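Local coordinates for DUF1987 domain-containing protein (Pseudomonas aeruginosa, PDB 6K4F) that acts in the SiaABC threonine phosphorylation pathway that controls biofilm formation in response to carbon availability, probably as its regulatory phosphoprotein, at residues P15-D20 against E39-V44; Q29-P34 against R64-N69; V93-H98 against F119-Q124. One frame throughout, in Å; residues are numbered along the deposited sequence.

Contact 1. Residues P15-D20 against E39-V44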
loop_
_atom_site.group_PDB
_atom_site.type_symbol
_atom_site.label_atom_id
_atom_site.label_comp_id
_atom_site.label_asym_id
_atom_site.label_seq_id
_atom_site.Cartn_x
_atom_site.Cartn_y
_atom_site.Cartn_z
ATOM N N PRO A 15 -6.157 -5.129 8.207
ATOM C CA PRO A 15 -6.889 -4.731 7.000
ATOM C C PRO A 15 -7.077 -5.878 6.026
ATOM O O PRO A 15 -6.281 -6.820 5.957
ATOM C CB PRO A 15 -5.986 -3.656 6.383
ATOM C CG PRO A 15 -4.634 -4.043 6.811
ATOM C CD PRO A 15 -4.783 -4.603 8.208
ATOM N N ALA A 16 -8.152 -5.773 5.253
ATOM C CA ALA A 16 -8.301 -6.627 4.090
ATOM C C ALA A 16 -7.352 -6.136 2.999
ATOM O O ALA A 16 -7.284 -4.933 2.721
ATOM C CB ALA A 16 -9.757 -6.611 3.609
ATOM N N ILE A 17 -6.586 -7.055 2.414
ATOM C CA ILE A 17 -5.585 -6.729 1.399
ATOM C C ILE A 17 -5.813 -7.617 0.186
ATOM O O ILE A 17 -5.933 -8.842 0.320
ATOM C CB ILE A 17 -4.147 -6.908 1.926
ATOM C CG1 ILE A 17 -3.920 -6.051 3.166
ATOM C CG2 ILE A 17 -3.132 -6.616 0.824
ATOM C CD1 ILE A 17 -2.586 -6.352 3.887
ATOM N N GLN A 18 -5.872 -7.005 -0.996
ATOM C CA GLN A 18 -6.013 -7.734 -2.253
ATOM C C GLN A 18 -4.922 -7.284 -3.203
ATOM O O GLN A 18 -4.852 -6.098 -3.568
ATOM C CB GLN A 18 -7.391 -7.511 -2.891
ATOM C CG GLN A 18 -8.544 -7.777 -1.955
ATOM C CD GLN A 18 -8.994 -6.535 -1.209
ATOM O OE1 GLN A 18 -9.046 -5.440 -1.777
ATOM N NE2 GLN A 18 -9.317 -6.696 0.072
ATOM N N GLY A 19 -4.059 -8.217 -3.580
ATOM C CA GLY A 19 -3.099 -7.991 -4.639
ATOM C C GLY A 19 -3.581 -8.627 -5.925
ATOM O O GLY A 19 -3.570 -9.855 -6.044
ATOM N N ASP A 20 -4.015 -7.821 -6.896
ATOM C CA ASP A 20 -4.508 -8.332 -8.175
ATOM C C ASP A 20 -3.346 -8.345 -9.160
ATOM O O ASP A 20 -2.980 -7.298 -9.710
ATOM C CB ASP A 20 -5.666 -7.472 -8.685
ATOM C CG ASP A 20 -6.420 -8.121 -9.852
ATOM O OD1 ASP A 20 -5.786 -8.777 -10.709
ATOM O OD2 ASP A 20 -7.660 -7.980 -9.905
ATOM N N GLU A 39 4.513 -9.832 10.545
ATOM C CA GLU A 39 3.850 -11.091 10.201
ATOM C C GLU A 39 2.761 -10.855 9.164
ATOM O O GLU A 39 2.573 -11.668 8.247
ATOM C CB GLU A 39 3.256 -11.751 11.446
ATOM C CG GLU A 39 4.112 -12.853 12.064
ATOM C CD GLU A 39 4.669 -13.828 11.034
ATOM O OE1 GLU A 39 5.868 -13.713 10.690
ATOM O OE2 GLU A 39 3.912 -14.712 10.572
ATOM N N LEU A 40 2.047 -9.734 9.280
ATOM C CA LEU A 40 0.968 -9.432 8.346
ATOM C C LEU A 40 1.492 -8.835 7.040
ATOM O O LEU A 40 1.063 -9.242 5.957
ATOM C CB LEU A 40 -0.031 -8.488 9.011
ATOM C CG LEU A 40 -1.215 -8.094 8.131
ATOM C CD1 LEU A 40 -2.212 -9.238 8.107
ATOM C CD2 LEU A 40 -1.849 -6.803 8.641
ATOM N N PHE A 41 2.431 -7.880 7.105
ATOM C CA PHE A 41 2.829 -7.138 5.914
ATOM C C PHE A 41 4.054 -7.692 5.211
ATOM O O PHE A 41 4.367 -7.235 4.100
ATOM C CB PHE A 41 3.113 -5.664 6.275
ATOM C CG PHE A 41 1.868 -4.875 6.545
ATOM C CD1 PHE A 41 1.046 -4.474 5.500
ATOM C CD2 PHE A 41 1.502 -4.564 7.848
ATOM C CE1 PHE A 41 -0.123 -3.755 5.756
ATOM C CE2 PHE A 41 0.346 -3.853 8.117
ATOM C CZ PHE A 41 -0.475 -3.447 7.076
ATOM N N GLY A 42 4.796 -8.598 5.847
ATOM C CA GLY A 42 5.980 -9.130 5.199
ATOM C C GLY A 42 5.642 -9.763 3.866
ATOM O O GLY A 42 6.328 -9.536 2.867
ATOM N N GLN A 43 4.549 -10.522 3.829
ATOM C CA GLN A 43 4.106 -11.152 2.589
ATOM C C GLN A 43 3.630 -10.124 1.567
ATOM O O GLN A 43 3.670 -10.401 0.359
ATOM C CB GLN A 43 2.996 -12.153 2.895
ATOM C CG GLN A 43 1.746 -11.492 3.453
ATOM C CD GLN A 43 0.845 -12.424 4.228
ATOM O OE1 GLN A 43 0.681 -13.614 3.875
ATOM N NE2 GLN A 43 0.216 -11.888 5.287
ATOM N N VAL A 44 3.156 -8.957 2.022
ATOM C CA VAL A 44 2.736 -7.904 1.094
ATOM C C VAL A 44 3.950 -7.262 0.446
ATOM O O VAL A 44 3.992 -7.039 -0.771
ATOM C CB VAL A 44 1.877 -6.855 1.822
ATOM C CG1 VAL A 44 1.382 -5.768 0.823
ATOM C CG2 VAL A 44 0.733 -7.531 2.560
#
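Pro15 and Leu40 bring the two backbones nearest, and even there their CA atoms stand 9.3 Å apart, a separation that only side chains can bridge. Residues 16-20 form an extended strand, whereas 39-44 run through the helix 37-53 where its hydrogen bonding is interrupted: the amides of Gln43 and Val44 make no bond to the preceding turn of the usual i to i-4 kind. Val44 N reaches Phe41 O in a weak bond instead, and Leu40 O accepts a hydrogen bond of 2.9 Å from Gln43 NE2, nearly straight at 168° and close to the amide plane of Gln43. A side-chain donor thus serves a carbonyl at the kink.

The meeting surface is apolar, carried by Pro15 and Ile17 on one side and by Leu40, Phe41 and Val44 on the other. CD of Pro15 lies 3.7 Å from CD2 of Leu40, and CG of the same proline comes within 4.2 Å of Phe41 CZ. Ile17 does the rest with a single atom. With CD1 extended along the chain (chi2 170°), that methyl sits 3.8 Å from Val44 CG2 and 4.0 Å from Phe41 CE1. The isoleucine and phenylalanine side chains run at about a right angle to each other, and the methyl approaches the ring obliquely, as does the proline.

This is helix-on-sheet packing near one edge of the mixed sheet, where 6-8 is the outermost strand of the chain. Ile17 also touches Leu6 and Ile8 of that strand and Leu26 of strand 25-29, Leu40 adds a contact to Ile8, and Phe41 and Val44 meet helix 70-88 through Ser72, Ala75 and Ile79, so that helix 37-53 packs on the sheet and also against helix 70-88.

Contact 2. Residues Q29-P34 against R64-N69; sequences QGDSYP and RLLYLN
Gly30 and Ser32 pair with Leu65 and Leu68 in a parallel strand ladder broken by a beta bulge: the register slips by one residue, the extra one lying in 64-69. Before the slip, Gly30 N donates to Arg64 O at 3.0 Å, and Gly30 O accepts from Leu66 N at 2.8 Å, the donor standing well out of the carbonyl plane. After it, Ser32 N donates to Tyr67 O and Ser32 O accepts from Asn69 N, at 2.8 and 2.9 Å. In the bulge itself a side chain supplies the acceptor for Tyr67 N: Asp31 OD2 accepts the hydrogen bond on its anti lone pair, at 2.6 Å, and the same oxygen lies close to the CB atoms of Leu66 and Tyr67.

Several polar ends find their partners outside the two segments. Gln29 NE2 bonds to Gln18 OE1 and also to a water, which Arg64 NH1 reaches only weakly; NH1 also forms a salt bridge with Asp62 OD2. Ser32 OG bonds to Ser72 OG.

Asn69 occupies the N-cap of helix 70-88. Its chi1 of 68° puts CG between the backbone N and the carbonyl carbon, which lets the amide work in two directions: OD1 caps the helix and bonds Ser72 OG, while ND2 donates to Pro34 O at 3.1 Å, the carbonyl oxygen lying 14° out of the amide plane.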
loop_
_atom_site.group_PDB
_atom_site.type_symbol
_atom_site.label_atom_id
_atom_site.label_comp_id
_atom_site.label_asym_id
_atom_site.label_seq_id
_atom_site.Cartn_x
_atom_site.Cartn_y
_atom_site.Cartn_z
ATOM N N GLN A 29 -8.089 -2.145 2.773
ATOM C CA GLN A 29 -9.218 -1.494 3.426
ATOM C C GLN A 29 -9.238 -1.866 4.896
ATOM O O GLN A 29 -9.111 -3.046 5.231
ATOM C CB GLN A 29 -10.550 -1.903 2.783
ATOM C CG GLN A 29 -10.578 -1.817 1.272
ATOM C CD GLN A 29 -10.134 -3.102 0.590
ATOM O OE1 GLN A 29 -10.382 -4.206 1.081
ATOM N NE2 GLN A 29 -9.505 -2.963 -0.567
ATOM N N GLY A 30 -9.432 -0.874 5.760
ATOM C CA GLY A 30 -9.724 -1.090 7.168
ATOM C C GLY A 30 -8.664 -0.505 8.079
ATOM O O GLY A 30 -7.834 0.319 7.682
ATOM N N ASP A 31 -8.708 -0.932 9.334
ATOM C CA ASP A 31 -7.666 -0.547 10.271
ATOM C C ASP A 31 -6.548 -1.554 10.292
ATOM O O ASP A 31 -6.689 -2.706 9.882
ATOM C CB ASP A 31 -8.142 -0.477 11.689
ATOM C CG ASP A 31 -9.151 0.506 11.882
ATOM O OD1 ASP A 31 -10.180 0.003 12.282
ATOM O OD2 ASP A 31 -8.978 1.744 11.715
ATOM N N SER A 32 -5.443 -1.126 10.878
ATOM C CA SER A 32 -4.281 -1.987 11.017
ATOM C C SER A 32 -3.681 -1.636 12.376
ATOM O O SER A 32 -2.918 -0.677 12.504
ATOM C CB SER A 32 -3.318 -1.757 9.857
ATOM O OG SER A 32 -2.293 -2.720 9.828
ATOM N N TYR A 33 -4.055 -2.395 13.401
ATOM C CA TYR A 33 -3.329 -2.380 14.671
ATOM C C TYR A 33 -3.031 -3.805 15.117
ATOM O O TYR A 33 -3.433 -4.230 16.204
ATOM C CB TYR A 33 -4.091 -1.592 15.740
ATOM C CG TYR A 33 -5.573 -1.850 15.873
ATOM C CD1 TYR A 33 -6.485 -1.234 15.030
ATOM C CD2 TYR A 33 -6.062 -2.674 16.879
ATOM C CE1 TYR A 33 -7.850 -1.455 15.167
ATOM C CE2 TYR A 33 -7.417 -2.895 17.030
ATOM C CZ TYR A 33 -8.306 -2.287 16.174
ATOM O OH TYR A 33 -9.650 -2.515 16.330
ATOM N N PRO A 34 -2.314 -4.576 14.297
ATOM C CA PRO A 34 -1.946 -5.928 14.709
ATOM C C PRO A 34 -0.852 -5.892 15.757
ATOM O O PRO A 34 -0.139 -4.899 15.916
ATOM C CB PRO A 34 -1.445 -6.567 13.415
ATOM C CG PRO A 34 -0.890 -5.466 12.655
ATOM C CD PRO A 34 -1.714 -4.244 12.989
ATOM N N ARG A 64 -7.796 2.347 1.382
ATOM C CA ARG A 64 -8.907 2.805 2.203
ATOM C C ARG A 64 -8.630 2.448 3.645
ATOM O O ARG A 64 -9.432 1.801 4.327
ATOM C CB ARG A 64 -10.231 2.208 1.741
ATOM C CG ARG A 64 -10.557 2.549 0.297
ATOM C CD ARG A 64 -11.851 1.914 -0.158
ATOM N NE ARG A 64 -12.560 2.797 -1.079
ATOM C CZ ARG A 64 -12.433 2.757 -2.400
ATOM N NH1 ARG A 64 -11.622 1.867 -2.963
ATOM N NH2 ARG A 64 -13.118 3.606 -3.154
ATOM N N LEU A 65 -7.452 2.864 4.110
ATOM C CA LEU A 65 -6.988 2.558 5.449
ATOM C C LEU A 65 -7.516 3.594 6.419
ATOM O O LEU A 65 -7.596 4.783 6.092
ATOM C CB LEU A 65 -5.461 2.533 5.496
ATOM C CG LEU A 65 -4.817 1.446 4.630
ATOM C CD1 LEU A 65 -3.327 1.651 4.498
ATOM C CD2 LEU A 65 -5.113 0.058 5.185
ATOM N N LEU A 66 -7.872 3.133 7.613
ATOM C CA LEU A 66 -8.318 4.005 8.687
ATOM C C LEU A 66 -7.188 4.135 9.700
ATOM O O LEU A 66 -6.135 4.687 9.377
ATOM C CB LEU A 66 -9.593 3.457 9.323
ATOM C CG LEU A 66 -10.744 3.116 8.373
ATOM C CD1 LEU A 66 -11.872 2.436 9.132
ATOM C CD2 LEU A 66 -11.272 4.342 7.639
ATOM N N TYR A 67 -7.365 3.605 10.904
ATOM C CA TYR A 67 -6.311 3.694 11.907
ATOM C C TYR A 67 -5.120 2.813 11.527
ATOM O O TYR A 67 -5.287 1.683 11.060
ATOM C CB TYR A 67 -6.847 3.281 13.277
ATOM C CG TYR A 67 -5.832 3.435 14.377
ATOM C CD1 TYR A 67 -5.440 4.693 14.808
ATOM C CD2 TYR A 67 -5.256 2.326 14.977
ATOM C CE1 TYR A 67 -4.504 4.844 15.813
ATOM C CE2 TYR A 67 -4.319 2.466 15.987
ATOM C CZ TYR A 67 -3.946 3.724 16.400
ATOM O OH TYR A 67 -3.011 3.865 17.403
ATOM N N LEU A 68 -3.909 3.341 11.712
ATOM C CA LEU A 68 -2.688 2.557 11.558
ATOM C C LEU A 68 -1.857 2.715 12.820
ATOM O O LEU A 68 -1.562 3.845 13.230
ATOM C CB LEU A 68 -1.866 3.005 10.347
ATOM C CG LEU A 68 -2.343 2.861 8.902
ATOM C CD1 LEU A 68 -1.174 3.097 7.956
ATOM C CD2 LEU A 68 -2.936 1.477 8.670
ATOM N N ASN A 69 -1.469 1.597 13.435
ATOM C CA ASN A 69 -0.596 1.731 14.591
ATOM C C ASN A 69 0.838 1.976 14.122
ATOM O O ASN A 69 1.133 2.026 12.927
ATOM C CB ASN A 69 -0.718 0.517 15.519
ATOM C CG ASN A 69 -0.164 -0.762 14.920
ATOM O OD1 ASN A 69 0.203 -0.814 13.748
ATOM N ND2 ASN A 69 -0.130 -1.830 15.731
HETATM O O HOH W 1 -9.250 -0.203 -1.496
#

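Contact 3. Residues V93-H98 against F119-Q124; sequences VSLRWH and FPFAIQ
A beta-alpha-beta crossover sets this contact: strand 93-99 leads through helix 108-115 into strand 121-125, which returns parallel to it as the outermost strand of the sheet. The axes of 93-98 and 121-124 come within 4.7 Å and differ by 13° in direction, and four backbone bonds follow the regular alternation of a parallel ladder. Leu95 N donates to Pro120 O and Trp97 N to Ala122 O, while Leu95 O and Trp97 O accept from Ala122 N and Gln124 N.

On the face carrying Leu95, Trp97, Phe121 and Ile123, the Phe121 ring is met by an aliphatic group over one face and by the tryptophan ring obliquely. Leu95 CD2 lies over the centre of the Phe121 ring, 3.6 Å from its centroid and 11° off the normal, a CH-pi contact between side chains that run side by side. Trp97 CE3 comes to Phe121 CZ at 4.0 Å. Phe119 takes a similar methyl at the strand entry: Val93 CG1 sits over one face, 4.1 Å from the ring centroid, and Leu95 CB meets the ring edge at CE1. A chi1 of 47° holds the Phe119 ring at the angle where both can reach it. On the other face, Arg96 CG packs 4.2 Å from Ala122 CB, and its guanidinium leads away to salt bridges with Glu60 and Asp62.

Helix 108-115 covers Trp97, Phe121 and Ile123 through Ala110, Phe113 and Glu111, helix 70-88 meets Val93, Leu95 and Phe119 through Leu80, Leu83 and Glu84, and strand 59-68 adjoins the far side of 93-98.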
loop_
_atom_site.group_PDB
_atom_site.type_symbol
_atom_site.label_atom_id
_atom_site.label_comp_id
_atom_site.label_asym_id
_atom_site.label_seq_id
_atom_site.Cartn_x
_atom_site.Cartn_y
_atom_site.Cartn_z
ATOM N N VAL A 93 4.188 3.882 -11.412
ATOM C CA VAL A 93 3.586 3.578 -10.119
ATOM C C VAL A 93 2.640 4.720 -9.768
ATOM O O VAL A 93 2.936 5.885 -10.050
ATOM C CB VAL A 93 4.656 3.402 -9.022
ATOM C CG1 VAL A 93 4.001 3.208 -7.663
ATOM C CG2 VAL A 93 5.573 2.193 -9.331
ATOM N N SER A 94 1.497 4.393 -9.171
ATOM C CA SER A 94 0.587 5.443 -8.739
ATOM C C SER A 94 -0.209 4.976 -7.535
ATOM O O SER A 94 -0.397 3.771 -7.314
ATOM C CB SER A 94 -0.355 5.871 -9.871
ATOM O OG SER A 94 -1.144 4.781 -10.285
ATOM N N LEU A 95 -0.673 5.938 -6.747
ATOM C CA LEU A 95 -1.365 5.610 -5.507
ATOM C C LEU A 95 -2.559 6.529 -5.309
ATOM O O LEU A 95 -2.481 7.738 -5.572
ATOM C CB LEU A 95 -0.411 5.712 -4.303
ATOM C CG LEU A 95 -0.920 5.309 -2.919
ATOM C CD1 LEU A 95 0.237 4.763 -2.090
ATOM C CD2 LEU A 95 -1.570 6.490 -2.197
ATOM N N ARG A 96 -3.653 5.944 -4.829
ATOM C CA ARG A 96 -4.829 6.677 -4.369
ATOM C C ARG A 96 -5.048 6.361 -2.901
ATOM O O ARG A 96 -5.034 5.182 -2.512
ATOM C CB ARG A 96 -6.088 6.289 -5.169
ATOM C CG ARG A 96 -6.205 6.975 -6.502
ATOM C CD ARG A 96 -7.320 6.363 -7.342
ATOM N NE ARG A 96 -7.058 4.956 -7.621
ATOM C CZ ARG A 96 -6.200 4.518 -8.541
ATOM N NH1 ARG A 96 -5.522 5.380 -9.293
ATOM N NH2 ARG A 96 -6.024 3.213 -8.718
ATOM N N TRP A 97 -5.203 7.410 -2.093
ATOM C CA TRP A 97 -5.436 7.308 -0.653
ATOM C C TRP A 97 -6.801 7.931 -0.367
ATOM O O TRP A 97 -6.951 9.161 -0.361
ATOM C CB TRP A 97 -4.319 7.990 0.131
ATOM C CG TRP A 97 -4.388 7.757 1.614
ATOM C CD1 TRP A 97 -5.382 8.156 2.470
ATOM C CD2 TRP A 97 -3.419 7.076 2.419
ATOM N NE1 TRP A 97 -5.089 7.759 3.754
ATOM C CE2 TRP A 97 -3.892 7.091 3.748
ATOM C CE3 TRP A 97 -2.194 6.476 2.150
ATOM C CZ2 TRP A 97 -3.182 6.510 4.801
ATOM C CZ3 TRP A 97 -1.491 5.890 3.199
ATOM C CH2 TRP A 97 -1.990 5.913 4.502
ATOM N N HIS A 98 -7.799 7.077 -0.153
ATOM C CA HIS A 98 -9.160 7.518 0.111
ATOM C C HIS A 98 -9.366 7.767 1.594
ATOM O O HIS A 98 -8.877 7.010 2.440
ATOM C CB HIS A 98 -10.171 6.477 -0.354
ATOM C CG HIS A 98 -10.017 6.081 -1.784
ATOM N ND1 HIS A 98 -10.593 6.788 -2.815
ATOM C CD2 HIS A 98 -9.362 5.041 -2.355
ATOM C CE1 HIS A 98 -10.304 6.198 -3.963
ATOM N NE2 HIS A 98 -9.554 5.138 -3.711
ATOM N N PHE A 119 6.003 9.644 -7.158
ATOM C CA PHE A 119 5.016 9.184 -8.119
ATOM C C PHE A 119 3.668 9.801 -7.794
ATOM O O PHE A 119 3.465 10.323 -6.691
ATOM C CB PHE A 119 4.936 7.655 -8.088
ATOM C CG PHE A 119 4.849 7.077 -6.702
ATOM C CD1 PHE A 119 3.626 6.948 -6.064
ATOM C CD2 PHE A 119 5.988 6.642 -6.045
ATOM C CE1 PHE A 119 3.533 6.404 -4.792
ATOM C CE2 PHE A 119 5.912 6.093 -4.767
ATOM C CZ PHE A 119 4.684 5.977 -4.138
ATOM N N PRO A 120 2.732 9.795 -8.745
ATOM C CA PRO A 120 1.384 10.309 -8.463
ATOM C C PRO A 120 0.769 9.680 -7.221
ATOM O O PRO A 120 0.689 8.456 -7.093
ATOM C CB PRO A 120 0.597 9.926 -9.721
ATOM C CG PRO A 120 1.626 9.872 -10.795
ATOM C CD PRO A 120 2.875 9.362 -10.147
ATOM N N PHE A 121 0.271 10.533 -6.333
ATOM C CA PHE A 121 -0.167 10.133 -4.993
ATOM C C PHE A 121 -1.363 11.029 -4.701
ATOM O O PHE A 121 -1.210 12.179 -4.277
ATOM C CB PHE A 121 0.969 10.314 -3.982
ATOM C CG PHE A 121 0.712 9.729 -2.599
ATOM C CD1 PHE A 121 -0.434 10.044 -1.875
ATOM C CD2 PHE A 121 1.678 8.929 -1.996
ATOM C CE1 PHE A 121 -0.631 9.546 -0.601
ATOM C CE2 PHE A 121 1.489 8.418 -0.719
ATOM C CZ PHE A 121 0.341 8.723 -0.016
ATOM N N ALA A 122 -2.547 10.511 -4.963
ATOM C CA ALA A 122 -3.781 11.274 -4.865
ATOM C C ALA A 122 -4.419 11.024 -3.507
ATOM O O ALA A 122 -4.729 9.875 -3.166
ATOM C CB ALA A 122 -4.734 10.860 -5.986
ATOM N N ILE A 123 -4.607 12.086 -2.734
ATOM C CA ILE A 123 -5.302 12.012 -1.456
ATOM C C ILE A 123 -6.702 12.543 -1.701
ATOM O O ILE A 123 -6.886 13.735 -1.986
ATOM C CB ILE A 123 -4.579 12.809 -0.365
ATOM C CG1 ILE A 123 -3.140 12.312 -0.226
ATOM C CG2 ILE A 123 -5.334 12.695 0.945
ATOM C CD1 ILE A 123 -2.287 13.148 0.737
ATOM N N GLN A 124 -7.692 11.669 -1.579
ATOM C CA GLN A 124 -9.012 11.922 -2.136
ATOM C C GLN A 124 -10.076 11.753 -1.068
ATOM O O GLN A 124 -10.280 10.645 -0.555
ATOM C CB GLN A 124 -9.265 10.985 -3.315
ATOM C CG GLN A 124 -8.155 11.048 -4.346
ATOM C CD GLN A 124 -8.666 10.947 -5.761
ATOM O OE1 GLN A 124 -9.208 9.918 -6.158
ATOM N NE2 GLN A 124 -8.494 12.017 -6.536
#

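In the fold
All three contacts reach one mixed sheet, in which strands 16-20, 25-29, 59-68, 93-99 and 121-125 follow in order. Contacts 1 and 2, with centres about 12 Å apart, share a boundary: Ala16 N lies 2.9 Å from Gln29 O, and Phe41 CE2 packs 3.3 Å from Ser32 OG. Contacts 2 and 3 have centres about 17 Å apart, yet Arg64 CZ comes within 3.8 Å of His98 CD2. Asp62 joins these two, paired with Arg64 by OD2 and with Arg96 and His98 by OD1. Contacts 1 and 3 lie on opposite sides of the chain's centre, nearest atoms about 10 Å apart.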